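Local coordinates for protein glutamate racemase (PDB 3OUT) that belongs to the aspartate/glutamate racemase family of two-domain alpha/beta proteins and holds D-glutamic acid in a buried pocket, at residues Phe13-Gly18 and Ile75-Ile80. Sequence-based numbering, arbitrary orientation.
With DGL (D-glutamic acid), chain E.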
ATOM      1  N   PHE B  13       4.064  16.832   7.653  1.00  7.56           N
ATOM      2  CA  PHE B  13       4.270  15.682   6.760  1.00  7.67           C
ATOM      3  C   PHE B  13       5.484  14.871   7.211  1.00  7.88           C
ATOM      4  O   PHE B  13       6.619  15.341   7.104  1.00  8.85           O
ATOM      5  CB  PHE B  13       4.425  16.290   5.363  1.00  7.52           C
ATOM      6  CG  PHE B  13       4.408  15.305   4.177  1.00  6.22           C
ATOM      7  CD1 PHE B  13       4.897  14.011   4.256  1.00  8.36           C
ATOM      8  CD2 PHE B  13       3.938  15.737   2.950  1.00  7.55           C
ATOM      9  CE1 PHE B  13       4.890  13.207   3.133  1.00  7.16           C
ATOM     10  CE2 PHE B  13       3.959  14.948   1.832  1.00  8.79           C
ATOM     11  CZ  PHE B  13       4.385  13.673   1.923  1.00  8.26           C
ATOM     12  N   ASP B  14       5.239  13.667   7.745  1.00  7.41           N
ATOM     13  CA  ASP B  14       6.312  12.840   8.289  1.00  6.85           C
ATOM     14  C   ASP B  14       6.297  11.493   7.586  1.00  7.80           C
ATOM     15  O   ASP B  14       5.277  11.056   7.014  1.00  8.56           O
ATOM     16  CB  ASP B  14       6.070  12.641   9.798  1.00  7.04           C
ATOM     17  CG  ASP B  14       7.284  12.164  10.574  1.00  9.51           C
ATOM     18  OD1 ASP B  14       8.432  12.131  10.030  1.00  7.56           O
ATOM     19  OD2 ASP B  14       7.065  11.807  11.785  1.00  8.34           O
ATOM     20  N   SER B  15       7.425  10.816   7.692  1.00  7.18           N
ATOM     21  CA  SER B  15       7.473   9.371   7.452  1.00  6.95           C
ATOM     22  C   SER B  15       6.826   8.694   8.678  1.00  7.48           C
ATOM     23  O   SER B  15       5.824   7.975   8.558  1.00  7.97           O
ATOM     24  CB  SER B  15       8.925   8.927   7.210  1.00  6.92           C
ATOM     25  OG  SER B  15       9.776   9.537   8.180  1.00  7.09           O
ATOM     26  N   GLY B  16       7.361   8.967   9.856  1.00  6.92           N
ATOM     27  CA  GLY B  16       6.673   8.596  11.077  1.00  8.11           C
ATOM     28  C   GLY B  16       7.515   8.821  12.314  1.00  8.44           C
ATOM     29  O   GLY B  16       8.734   8.684  12.285  1.00 10.47           O
ATOM     30  N   ILE B  17       6.796   9.126  13.410  1.00  7.94           N
ATOM     31  CA  ILE B  17       7.341   9.205  14.769  1.00  8.34           C
ATOM     32  C   ILE B  17       8.265  10.391  15.120  1.00  9.88           C
ATOM     33  O   ILE B  17       7.978  11.149  16.086  1.00  8.88           O
ATOM     34  CB  ILE B  17       8.078   7.896  15.220  1.00  8.27           C
ATOM     35  CG1 ILE B  17       7.104   6.715  15.200  1.00 10.11           C
ATOM     36  CG2 ILE B  17       8.699   8.080  16.619  1.00 11.86           C
ATOM     37  CD1 ILE B  17       7.675   5.409  15.549  1.00 12.48           C
ATOM     38  N   GLY B  18       9.357  10.590  14.372  1.00  8.89           N
ATOM     39  CA  GLY B  18      10.275  11.696  14.737  1.00 10.25           C
ATOM     40  C   GLY B  18       9.810  13.091  14.373  1.00 10.51           C
ATOM     41  O   GLY B  18      10.228  14.101  14.958  1.00  9.61           O
ATOM     42  N   ILE B  75       7.492  19.599   5.614  1.00  7.86           N
ATOM     43  CA  ILE B  75       8.042  18.212   5.571  1.00  7.98           C
ATOM     44  C   ILE B  75       9.043  18.073   6.713  1.00  8.88           C
ATOM     45  O   ILE B  75      10.132  18.665   6.701  1.00  9.76           O
ATOM     46  CB  ILE B  75       8.701  17.909   4.244  1.00  7.94           C
ATOM     47  CG1 ILE B  75       7.746  18.219   3.080  1.00  7.08           C
ATOM     48  CG2 ILE B  75       9.219  16.447   4.256  1.00  8.95           C
ATOM     49  CD1 ILE B  75       8.348  17.878   1.670  1.00  9.06           C
ATOM     50  N   ALA B  76       8.616  17.356   7.739  1.00  8.92           N
ATOM     51  CA  ALA B  76       9.382  17.160   8.995  1.00  8.65           C
ATOM     52  C   ALA B  76      10.530  16.166   8.859  1.00  9.38           C
ATOM     53  O   ALA B  76      11.520  16.199   9.649  1.00 10.97           O
ATOM     54  CB  ALA B  76       8.437  16.723  10.111  1.00 10.18           C
ATOM     55  N   CYS B  77      10.390  15.280   7.868  1.00  9.22           N
ATOM     56  CA  CYS B  77      11.269  14.139   7.652  1.00  7.94           C
ATOM     57  C   CYS B  77      12.381  14.521   6.681  1.00  7.73           C
ATOM     58  O   CYS B  77      12.118  15.002   5.563  1.00  7.64           O
ATOM     59  CB  CYS B  77      10.456  12.991   7.052  1.00  7.97           C
ATOM     60  SG  CYS B  77      11.473  11.542   6.672  1.00  7.29           S
ATOM     61  N   ASN B  78      13.628  14.307   7.092  1.00  7.75           N
ATOM     62  CA  ASN B  78      14.757  14.581   6.239  1.00  7.85           C
ATOM     63  C   ASN B  78      14.828  13.658   5.022  1.00  7.75           C
ATOM     64  O   ASN B  78      15.290  14.057   3.952  1.00  7.65           O
ATOM     65  CB  ASN B  78      16.078  14.460   7.004  1.00  7.70           C
ATOM     66  CG  ASN B  78      16.292  15.563   8.022  1.00  8.73           C
ATOM     67  OD1 ASN B  78      16.981  16.583   7.744  1.00  7.93           O
ATOM     68  ND2 ASN B  78      15.746  15.361   9.221  1.00  6.66           N
ATOM     69  N   THR B  79      14.368  12.429   5.187  1.00  7.11           N
ATOM     70  CA  THR B  79      14.432  11.414   4.133  1.00  6.98           C
ATOM     71  C   THR B  79      13.443  11.793   3.027  1.00  6.81           C
ATOM     72  O   THR B  79      13.810  11.830   1.863  1.00  6.70           O
ATOM     73  CB  THR B  79      14.155   9.963   4.686  1.00  6.46           C
ATOM     74  OG1 THR B  79      15.092   9.661   5.724  1.00  7.09           O
ATOM     75  CG2 THR B  79      14.190   8.945   3.561  1.00  7.62           C
ATOM     76  N   ILE B  80      12.206  12.136   3.382  1.00  6.80           N
ATOM     77  CA  ILE B  80      11.240  12.643   2.381  1.00  6.67           C
ATOM     78  C   ILE B  80      11.734  13.957   1.760  1.00  7.39           C
ATOM     79  O   ILE B  80      11.675  14.129   0.545  1.00  7.47           O
ATOM     80  CB  ILE B  80       9.834  12.827   3.000  1.00  6.84           C
ATOM     81  CG1 ILE B  80       9.295  11.478   3.489  1.00  8.37           C
ATOM     82  CG2 ILE B  80       8.842  13.444   1.964  1.00  8.72           C
ATOM     83  CD1 ILE B  80       7.976  11.575   4.328  1.00  9.26           C
TER
HETATM   84  N   DGL E 266      11.262   8.440  10.299  1.00  6.60           N
HETATM   85  CA  DGL E 266      12.625   8.047   9.796  1.00  7.79           C
HETATM   86  C   DGL E 266      12.531   6.841   8.905  1.00  8.08           C
HETATM   87  O   DGL E 266      11.420   6.533   8.416  1.00  8.77           O
HETATM   88  CB  DGL E 266      13.321   9.131   8.982  1.00  6.90           C
HETATM   89  CG  DGL E 266      13.416  10.503   9.664  1.00  8.25           C
HETATM   90  CD  DGL E 266      14.335  11.494   8.977  1.00  9.06           C
HETATM   91  OE1 DGL E 266      15.064  11.112   8.042  1.00  8.14           O
HETATM   92  OE2 DGL E 266      14.346  12.674   9.427  1.00  8.78           O
HETATM   93  OXT DGL E 266      13.566   6.201   8.598  1.00  8.46           O
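Ser15 OG is turned between its own backbone N and carbonyl carbon (chi1 45°), and Cys77 SG lies anti to its backbone N (chi1 177°). These turns bring OG and SG to 3.0 Å from each other at the C-terminal ends of two inner strands of a parallel sheet, in an alpha/beta fold. Strands 10-14 and 72-75 are neighbours there, and both lead into the D-glutamic acid pocket. The hydrogen bond between the two segments runs from Ala76 N to Phe13 O, 2.9 Å long and somewhat bent at the hydrogen. After this bond the contact is carried by side chains. Cys77 is the N-cap of helix 78-92, and its SG accepts a nearly straight bond (171°) from Ile80 N. This bond ties the sulfur to the first turn. On the side of Phe13, Ile80 reaches back across the strand end. Its CD1 lies 3.7 Å from Phe13 CE1, the two side chains crossing at about a right angle, and comes to 3.5 Å from Ser15 N. Asp14 OD2 is held by Tyr37 and by Gly19 N. At the helix start, Asn78 N and ND2 both donate to ligand OE2, while Thr79 OG1 donates to OE1. At the other end of the ligand, its amino N donates to Ser15 OG at 2.8 Å.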